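Local coordinates for protein VirX1 (Cyanophage Syn10, PDB 6QGM) that iodinates diverse substrates as a viral halogenase of the tryptophan halogenase family, probably using a reduced flavin cofactor, at residues A164-A169 with N283-N288; K252-R257 with Y294-R299. All blocks are in the same frame, centred on the assembly; numbering follows the deposited sequence.

Contact 1 (A164-A169 with N283-N288)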
ATOM      1  N   ALA B 164       1.952  13.415 -30.167  1.00 55.42           N
ATOM      2  CA  ALA B 164       0.472  13.425 -30.212  1.00 54.72           C
ATOM      3  C   ALA B 164       0.018  14.493 -31.220  1.00 56.38           C
ATOM      4  O   ALA B 164       0.844  14.892 -32.066  1.00 57.32           O
ATOM      5  CB  ALA B 164      -0.084  13.665 -28.833  1.00 54.75           C
ATOM      6  N   TYR B 165      -1.245  14.942 -31.147  1.00 57.03           N
ATOM      7  CA  TYR B 165      -1.942  15.647 -32.261  1.00 57.56           C
ATOM      8  C   TYR B 165      -2.859  16.745 -31.720  1.00 57.39           C
ATOM      9  O   TYR B 165      -3.408  16.589 -30.624  1.00 61.69           O
ATOM     10  CB  TYR B 165      -2.750  14.642 -33.083  1.00 58.49           C
ATOM     11  CG  TYR B 165      -1.977  13.417 -33.509  1.00 60.83           C
ATOM     12  CD1 TYR B 165      -1.873  12.304 -32.690  1.00 62.30           C
ATOM     13  CD2 TYR B 165      -1.332  13.363 -34.728  1.00 63.11           C
ATOM     14  CE1 TYR B 165      -1.162  11.173 -33.066  1.00 60.98           C
ATOM     15  CE2 TYR B 165      -0.608  12.246 -35.120  1.00 63.87           C
ATOM     16  CZ  TYR B 165      -0.531  11.144 -34.293  1.00 62.75           C
ATOM     17  OH  TYR B 165       0.166  10.045 -34.693  1.00 66.15           O
ATOM     18  N   HIS B 166      -2.966  17.847 -32.459  1.00 56.71           N
ATOM     19  CA  HIS B 166      -4.083  18.836 -32.411  1.00 54.69           C
ATOM     20  C   HIS B 166      -5.072  18.460 -33.515  1.00 54.83           C
ATOM     21  O   HIS B 166      -4.616  18.265 -34.641  1.00 60.69           O
ATOM     22  CB  HIS B 166      -3.565  20.271 -32.599  1.00 52.01           C
ATOM     23  CG  HIS B 166      -2.509  20.664 -31.622  1.00 50.14           C
ATOM     24  ND1 HIS B 166      -1.212  20.929 -32.002  1.00 50.78           N
ATOM     25  CD2 HIS B 166      -2.551  20.860 -30.293  1.00 47.92           C
ATOM     26  CE1 HIS B 166      -0.510  21.288 -30.952  1.00 49.31           C
ATOM     27  NE2 HIS B 166      -1.316  21.261 -29.884  1.00 47.39           N
ATOM     28  N   ILE B 167      -6.355  18.313 -33.202  1.00 54.23           N
ATOM     29  CA  ILE B 167      -7.394  17.854 -34.169  1.00 55.41           C
ATOM     30  C   ILE B 167      -8.629  18.745 -34.044  1.00 56.57           C
ATOM     31  O   ILE B 167      -8.883  19.285 -32.946  1.00 58.15           O
ATOM     32  CB  ILE B 167      -7.729  16.368 -33.934  1.00 54.94           C
ATOM     33  CG1 ILE B 167      -8.502  16.157 -32.634  1.00 53.39           C
ATOM     34  CG2 ILE B 167      -6.459  15.507 -33.979  1.00 56.40           C
ATOM     35  CD1 ILE B 167      -8.881  14.723 -32.367  1.00 53.41           C
ATOM     36  N   ASP B 168      -9.363  18.895 -35.144  1.00 58.11           N
ATOM     37  CA  ASP B 168     -10.784  19.324 -35.151  1.00 60.80           C
ATOM     38  C   ASP B 168     -11.590  18.059 -34.854  1.00 61.59           C
ATOM     39  O   ASP B 168     -11.626  17.168 -35.728  1.00 66.03           O
ATOM     40  CB  ASP B 168     -11.134  19.980 -36.489  1.00 63.55           C
ATOM     41  CG  ASP B 168     -12.600  20.320 -36.716  1.00 66.00           C
ATOM     42  OD1 ASP B 168     -13.474  19.617 -36.175  1.00 65.95           O
ATOM     43  OD2 ASP B 168     -12.865  21.270 -37.459  1.00 71.29           O
ATOM     44  N   ALA B 169     -12.174  17.956 -33.657  1.00 61.36           N
ATOM     45  CA  ALA B 169     -12.794  16.710 -33.146  1.00 61.62           C
ATOM     46  C   ALA B 169     -13.986  16.289 -34.016  1.00 62.22           C
ATOM     47  O   ALA B 169     -14.167  15.083 -34.198  1.00 62.36           O
ATOM     48  CB  ALA B 169     -13.191  16.925 -31.710  1.00 62.19           C
ATOM     49  N   ASN B 283      -4.321  27.416 -26.269  1.00 53.90           N
ATOM     50  CA  ASN B 283      -3.981  27.743 -27.675  1.00 53.49           C
ATOM     51  C   ASN B 283      -3.733  26.414 -28.404  1.00 53.99           C
ATOM     52  O   ASN B 283      -2.792  25.698 -28.032  1.00 54.23           O
ATOM     53  CB  ASN B 283      -2.802  28.716 -27.747  1.00 51.78           C
ATOM     54  CG  ASN B 283      -2.605  29.286 -29.128  1.00 53.76           C
ATOM     55  OD1 ASN B 283      -2.986  30.428 -29.376  1.00 55.43           O
ATOM     56  ND2 ASN B 283      -2.067  28.483 -30.042  1.00 54.73           N
ATOM     57  N   ILE B 284      -4.584  26.079 -29.368  1.00 54.23           N
ATOM     58  CA  ILE B 284      -4.510  24.812 -30.149  1.00 55.23           C
ATOM     59  C   ILE B 284      -4.340  25.163 -31.624  1.00 56.71           C
ATOM     60  O   ILE B 284      -5.296  25.541 -32.285  1.00 55.47           O
ATOM     61  CB  ILE B 284      -5.744  23.941 -29.857  1.00 53.20           C
ATOM     62  CG1 ILE B 284      -5.721  23.472 -28.404  1.00 51.62           C
ATOM     63  CG2 ILE B 284      -5.823  22.765 -30.812  1.00 53.49           C
ATOM     64  CD1 ILE B 284      -7.003  22.824 -27.960  1.00 51.91           C
ATOM     65  N   PRO B 285      -3.105  25.108 -32.161  1.00 60.06           N
ATOM     66  CA  PRO B 285      -2.871  25.339 -33.582  1.00 61.15           C
ATOM     67  C   PRO B 285      -3.417  24.179 -34.422  1.00 62.11           C
ATOM     68  O   PRO B 285      -3.078  23.045 -34.151  1.00 63.04           O
ATOM     69  CB  PRO B 285      -1.344  25.406 -33.741  1.00 61.86           C
ATOM     70  CG  PRO B 285      -0.815  25.517 -32.313  1.00 61.77           C
ATOM     71  CD  PRO B 285      -1.855  24.846 -31.430  1.00 61.17           C
ATOM     72  N   LEU B 286      -4.272  24.500 -35.392  1.00 61.83           N
ATOM     73  CA  LEU B 286      -4.720  23.557 -36.447  1.00 61.01           C
ATOM     74  C   LEU B 286      -4.182  24.032 -37.792  1.00 60.97           C
ATOM     75  O   LEU B 286      -3.477  25.050 -37.836  1.00 60.81           O
ATOM     76  CB  LEU B 286      -6.248  23.492 -36.444  1.00 61.47           C
ATOM     77  CG  LEU B 286      -6.877  22.951 -35.165  1.00 58.86           C
ATOM     78  CD1 LEU B 286      -8.382  22.926 -35.297  1.00 59.03           C
ATOM     79  CD2 LEU B 286      -6.344  21.573 -34.833  1.00 58.40           C
ATOM     80  N   TRP B 287      -4.465  23.284 -38.850  1.00 61.48           N
ATOM     81  CA  TRP B 287      -3.885  23.533 -40.193  1.00 62.87           C
ATOM     82  C   TRP B 287      -4.343  24.914 -40.673  1.00 64.39           C
ATOM     83  O   TRP B 287      -3.492  25.642 -41.175  1.00 63.36           O
ATOM     84  CB  TRP B 287      -4.275  22.398 -41.148  1.00 63.68           C
ATOM     85  CG  TRP B 287      -3.589  22.408 -42.472  1.00 63.53           C
ATOM     86  CD1 TRP B 287      -4.178  22.424 -43.696  1.00 64.21           C
ATOM     87  CD2 TRP B 287      -2.171  22.398 -42.716  1.00 63.40           C
ATOM     88  NE1 TRP B 287      -3.232  22.424 -44.687  1.00 64.76           N
ATOM     89  CE2 TRP B 287      -1.986  22.403 -44.115  1.00 63.93           C
ATOM     90  CE3 TRP B 287      -1.039  22.387 -41.896  1.00 62.98           C
ATOM     91  CZ2 TRP B 287      -0.722  22.406 -44.703  1.00 64.91           C
ATOM     92  CZ3 TRP B 287       0.209  22.394 -42.482  1.00 63.13           C
ATOM     93  CH2 TRP B 287       0.363  22.383 -43.868  1.00 63.18           C
ATOM     94  N   ASN B 288      -5.610  25.280 -40.429  1.00 65.56           N
ATOM     95  CA  ASN B 288      -6.299  26.443 -41.053  1.00 66.34           C
ATOM     96  C   ASN B 288      -6.566  27.574 -40.053  1.00 66.69           C
ATOM     97  O   ASN B 288      -6.991  28.660 -40.507  1.00 67.40           O
ATOM     98  CB  ASN B 288      -7.610  26.027 -41.728  1.00 67.27           C
ATOM     99  CG  ASN B 288      -8.595  25.317 -40.827  1.00 67.59           C
ATOM    100  OD1 ASN B 288      -8.273  24.912 -39.713  1.00 68.44           O
ATOM    101  ND2 ASN B 288      -9.805  25.132 -41.319  1.00 70.67           N
TER
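His166, on the middle strand of a three-stranded antiparallel sheet, meets Pro285 at the end of strand 279-285, an inner strand of the seven-stranded mixed sheet. Contact 1 therefore joins two sheets, with side chains meeting both side chains and backbone. The Pro285 ring lays its CD over the face of the His166 imidazole, 3.9 Å from the centroid and 11° off the ring normal. This is a CH-pi contact. With the histidine CG anti to its carbonyl carbon, chi1 -56°, the imidazole is put under Pro285 CD. Ile284 meets the same ring obliquely, with CG2 3.8 Å from His166 CD2. Leu286 comes in next to the backbone: its CD2 is 3.6 Å from Ile167 N.

Both ring nitrogens of His166 are hydrogen-bonded, ND1 with Thr74 OG1 and NE2 with Thr271 OG1, which should fix the rotation of the ring beneath the proline. Thr74 OG1 also bonds to Pro285 O, so one hydroxyl serves both sides. Asp168, at the N-cap of helix 169-181, accepts from Leu171 N through OD1 and forms a salt bridge to Arg289 through OD2. The arrangement is a buried sheet-to-sheet junction within the tryptophan halogenase fold, next to a capped helix start.

Contact 2 (K252-R257 with Y294-R299)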
ATOM      1  N   LYS B 252     -16.690  27.221 -15.702  1.00 55.69           N
ATOM      2  CA  LYS B 252     -17.136  27.866 -16.966  1.00 55.86           C
ATOM      3  C   LYS B 252     -16.022  27.773 -18.007  1.00 54.38           C
ATOM      4  O   LYS B 252     -14.829  27.730 -17.611  1.00 56.74           O
ATOM      5  CB  LYS B 252     -17.448  29.338 -16.717  1.00 54.59           C
ATOM      6  CG  LYS B 252     -18.457  29.619 -15.617  1.00 55.09           C
ATOM      7  CD  LYS B 252     -19.760  28.878 -15.809  1.00 55.91           C
ATOM      8  CE  LYS B 252     -20.811  29.243 -14.784  1.00 55.76           C
ATOM      9  NZ  LYS B 252     -22.153  29.372 -15.402  1.00 56.85           N
ATOM     10  N   ALA B 253     -16.386  27.785 -19.288  1.00 54.15           N
ATOM     11  CA  ALA B 253     -15.442  27.967 -20.418  1.00 54.42           C
ATOM     12  C   ALA B 253     -16.109  28.826 -21.490  1.00 55.45           C
ATOM     13  O   ALA B 253     -17.323  28.722 -21.673  1.00 57.74           O
ATOM     14  CB  ALA B 253     -14.991  26.637 -20.978  1.00 52.76           C
ATOM     15  N   MET B 254     -15.342  29.689 -22.135  1.00 55.77           N
ATOM     16  CA  MET B 254     -15.700  30.299 -23.437  1.00 58.46           C
ATOM     17  C   MET B 254     -14.609  29.880 -24.432  1.00 60.04           C
ATOM     18  O   MET B 254     -13.474  29.610 -23.995  1.00 60.57           O
ATOM     19  CB  MET B 254     -15.824  31.828 -23.328  1.00 59.61           C
ATOM     20  CG  MET B 254     -14.619  32.501 -22.711  1.00 59.65           C
ATOM     21  SD  MET B 254     -14.860  34.234 -22.399  1.00 61.67           S
ATOM     22  CE  MET B 254     -16.009  34.177 -21.028  1.00 62.33           C
ATOM     23  N   ALA B 255     -14.962  29.744 -25.712  1.00 59.71           N
ATOM     24  CA  ALA B 255     -14.078  29.223 -26.780  1.00 57.76           C
ATOM     25  C   ALA B 255     -14.323  30.028 -28.054  1.00 57.93           C
ATOM     26  O   ALA B 255     -15.414  30.623 -28.198  1.00 60.35           O
ATOM     27  CB  ALA B 255     -14.318  27.751 -26.977  1.00 55.99           C
ATOM     28  N   THR B 256     -13.314  30.080 -28.917  1.00 58.59           N
ATOM     29  CA  THR B 256     -13.337  30.873 -30.165  1.00 61.23           C
ATOM     30  C   THR B 256     -12.348  30.282 -31.175  1.00 63.23           C
ATOM     31  O   THR B 256     -11.535  29.388 -30.809  1.00 60.56           O
ATOM     32  CB  THR B 256     -13.089  32.359 -29.854  1.00 64.10           C
ATOM     33  OG1 THR B 256     -13.398  33.129 -31.014  1.00 64.08           O
ATOM     34  CG2 THR B 256     -11.675  32.662 -29.395  1.00 64.63           C
ATOM     35  N   ARG B 257     -12.435  30.784 -32.402  1.00 67.23           N
ATOM     36  CA  ARG B 257     -11.534  30.472 -33.532  1.00 68.86           C
ATOM     37  C   ARG B 257     -10.832  31.783 -33.879  1.00 66.80           C
ATOM     38  O   ARG B 257     -11.541  32.765 -34.026  1.00 70.41           O
ATOM     39  CB  ARG B 257     -12.349  29.903 -34.694  1.00 72.10           C
ATOM     40  CG  ARG B 257     -12.764  28.452 -34.532  1.00 76.85           C
ATOM     41  CD  ARG B 257     -13.791  28.055 -35.567  1.00 83.84           C
ATOM     42  NE  ARG B 257     -14.617  26.969 -35.040  1.00 88.84           N
ATOM     43  CZ  ARG B 257     -15.300  26.095 -35.772  1.00 92.11           C
ATOM     44  NH1 ARG B 257     -15.260  26.143 -37.097  1.00 93.47           N
ATOM     45  NH2 ARG B 257     -16.015  25.157 -35.162  1.00 93.75           N
ATOM     46  N   TYR B 294     -10.974  30.384 -22.743  1.00 59.83           N
ATOM     47  CA  TYR B 294     -10.729  30.712 -21.321  1.00 57.54           C
ATOM     48  C   TYR B 294     -11.488  29.687 -20.475  1.00 58.56           C
ATOM     49  O   TYR B 294     -12.715  29.600 -20.645  1.00 57.81           O
ATOM     50  CB  TYR B 294     -11.213  32.141 -21.045  1.00 57.86           C
ATOM     51  CG  TYR B 294     -10.731  32.816 -19.778  1.00 58.00           C
ATOM     52  CD1 TYR B 294      -9.961  32.154 -18.822  1.00 57.80           C
ATOM     53  CD2 TYR B 294     -11.087  34.120 -19.511  1.00 56.40           C
ATOM     54  CE1 TYR B 294      -9.549  32.785 -17.661  1.00 56.90           C
ATOM     55  CE2 TYR B 294     -10.674  34.769 -18.358  1.00 55.97           C
ATOM     56  CZ  TYR B 294      -9.898  34.102 -17.435  1.00 56.64           C
ATOM     57  OH  TYR B 294      -9.480  34.740 -16.313  1.00 59.49           O
ATOM     58  N   CYS B 295     -10.787  28.906 -19.642  1.00 59.99           N
ATOM     59  CA  CYS B 295     -11.374  28.177 -18.484  1.00 58.99           C
ATOM     60  C   CYS B 295     -11.274  29.080 -17.260  1.00 58.07           C
ATOM     61  O   CYS B 295     -10.135  29.455 -16.932  1.00 58.55           O
ATOM     62  CB  CYS B 295     -10.627  26.892 -18.168  1.00 58.94           C
ATOM     63  SG  CYS B 295     -10.998  25.579 -19.345  1.00 64.82           S
ATOM     64  N   TYR B 296     -12.398  29.406 -16.620  1.00 56.09           N
ATOM     65  CA  TYR B 296     -12.444  30.375 -15.501  1.00 55.39           C
ATOM     66  C   TYR B 296     -13.437  29.920 -14.434  1.00 54.85           C
ATOM     67  O   TYR B 296     -14.168  28.945 -14.657  1.00 53.72           O
ATOM     68  CB  TYR B 296     -12.781  31.775 -16.008  1.00 57.12           C
ATOM     69  CG  TYR B 296     -14.169  31.967 -16.568  1.00 58.96           C
ATOM     70  CD1 TYR B 296     -14.485  31.558 -17.853  1.00 61.27           C
ATOM     71  CD2 TYR B 296     -15.155  32.613 -15.838  1.00 59.10           C
ATOM     72  CE1 TYR B 296     -15.749  31.757 -18.384  1.00 62.02           C
ATOM     73  CE2 TYR B 296     -16.423  32.820 -16.352  1.00 62.49           C
ATOM     74  CZ  TYR B 296     -16.722  32.387 -17.632  1.00 63.58           C
ATOM     75  OH  TYR B 296     -17.953  32.572 -18.179  1.00 64.04           O
ATOM     76  N   SER B 297     -13.424  30.624 -13.304  1.00 53.89           N
ATOM     77  CA  SER B 297     -14.225  30.332 -12.100  1.00 54.48           C
ATOM     78  C   SER B 297     -15.229  31.458 -11.882  1.00 56.65           C
ATOM     79  O   SER B 297     -14.786  32.585 -11.590  1.00 57.38           O
ATOM     80  CB  SER B 297     -13.336  30.166 -10.910  1.00 54.85           C
ATOM     81  OG  SER B 297     -14.088  29.956  -9.740  1.00 55.32           O
ATOM     82  N   SER B 298     -16.525  31.145 -12.002  1.00 57.86           N
ATOM     83  CA  SER B 298     -17.651  32.088 -11.800  1.00 59.70           C
ATOM     84  C   SER B 298     -17.635  32.601 -10.360  1.00 61.51           C
ATOM     85  O   SER B 298     -18.157  33.707 -10.117  1.00 62.20           O
ATOM     86  CB  SER B 298     -18.956  31.438 -12.132  1.00 60.70           C
ATOM     87  OG  SER B 298     -19.206  30.367 -11.233  1.00 59.46           O
ATOM     88  N   ARG B 299     -17.040  31.825  -9.454  1.00 61.78           N
ATOM     89  CA  ARG B 299     -16.796  32.189  -8.035  1.00 65.13           C
ATOM     90  C   ARG B 299     -15.998  33.488  -7.912  1.00 65.50           C
ATOM     91  O   ARG B 299     -16.164  34.180  -6.879  1.00 72.30           O
ATOM     92  CB  ARG B 299     -15.912  31.147  -7.343  1.00 65.53           C
ATOM     93  CG  ARG B 299     -16.607  29.919  -6.759  1.00 66.69           C
ATOM     94  CD  ARG B 299     -16.058  29.481  -5.410  1.00 69.28           C
ATOM     95  NE  ARG B 299     -15.201  28.303  -5.481  1.00 69.37           N
ATOM     96  CZ  ARG B 299     -14.062  28.142  -4.817  1.00 70.65           C
ATOM     97  NH1 ARG B 299     -13.369  27.027  -5.005  1.00 74.14           N
ATOM     98  NH2 ARG B 299     -13.581  29.088  -4.015  1.00 66.74           N
TER
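Lys252 lays its CB over one face of the Tyr296 ring, 3.5 Å from the centroid and 22° off the ring normal. The methylene sits toward the rim, close to CZ, and makes a CH-pi contact. Lys252 and Tyr296 form an antiparallel hydrogen-bonded pair, so both side chains leave the sheet on the same face. Tyr296 CG stands between its backbone N and carbonyl carbon, chi1 67°, which turns the ring across to the lysine strand. The lysine chain bends at chi2, and its CE passes Ser298 CB at 3.9 Å. Ser298 OG bonds to Asp251 OD2.

Met254 comes to the same ring from another direction. Its side chain runs at about a right angle to that of Tyr296, and its CE lies 3.6 Å from Tyr296 CE1. Met254 and Tyr294 lie side by side and point the same way, with Met254 CG 3.8 Å from Tyr294 CB. The Tyr294 ring carries Tyr296 CB over one face. Its hydroxyl continues away from the contact and bonds to Asn278 N. On the other face of the sheet Ala253 and Cys295 form a non-hydrogen-bonded pair.

Four backbone bonds hold this register. Lys252 and Tyr296 exchange two, with Tyr296 N 3.1 Å from Lys252 O. Met254 and Tyr294 exchange the other two, with Met254 N 3.0 Å from Tyr294 O.

Helix 303-314 covers the tyrosine and methionine face, with Ala306 against Met254 and Tyr296, and Lys303 also against Tyr296. The chemistry implies a pairing set by the backbone and a largely apolar face built from aromatic rings, methionine and the aliphatic start of a lysine, with the polar end of Tyr294 satisfied outside the contact.

In the fold
From the N terminus, strand 164-168 comes first and strand 252-258 second. Strands 279-285 and 290-296 follow one after the other. Contact 1 closes a long loop when the chain reaches 283-288. Contact 2 closes a shorter one at 294-299, with only 36 residues between its segments. The two cross, because 252-257 falls inside the loop of contact 1 while 294-299 lies beyond it. Contact 1 ties the three-stranded sheet to the mixed seven-stranded sheet. Contact 2 pairs neighbouring strands within the latter. Strands 279-285 and 290-296 are neighbours there and link the two contacts. The centres of the two contacts are about 19 Å apart.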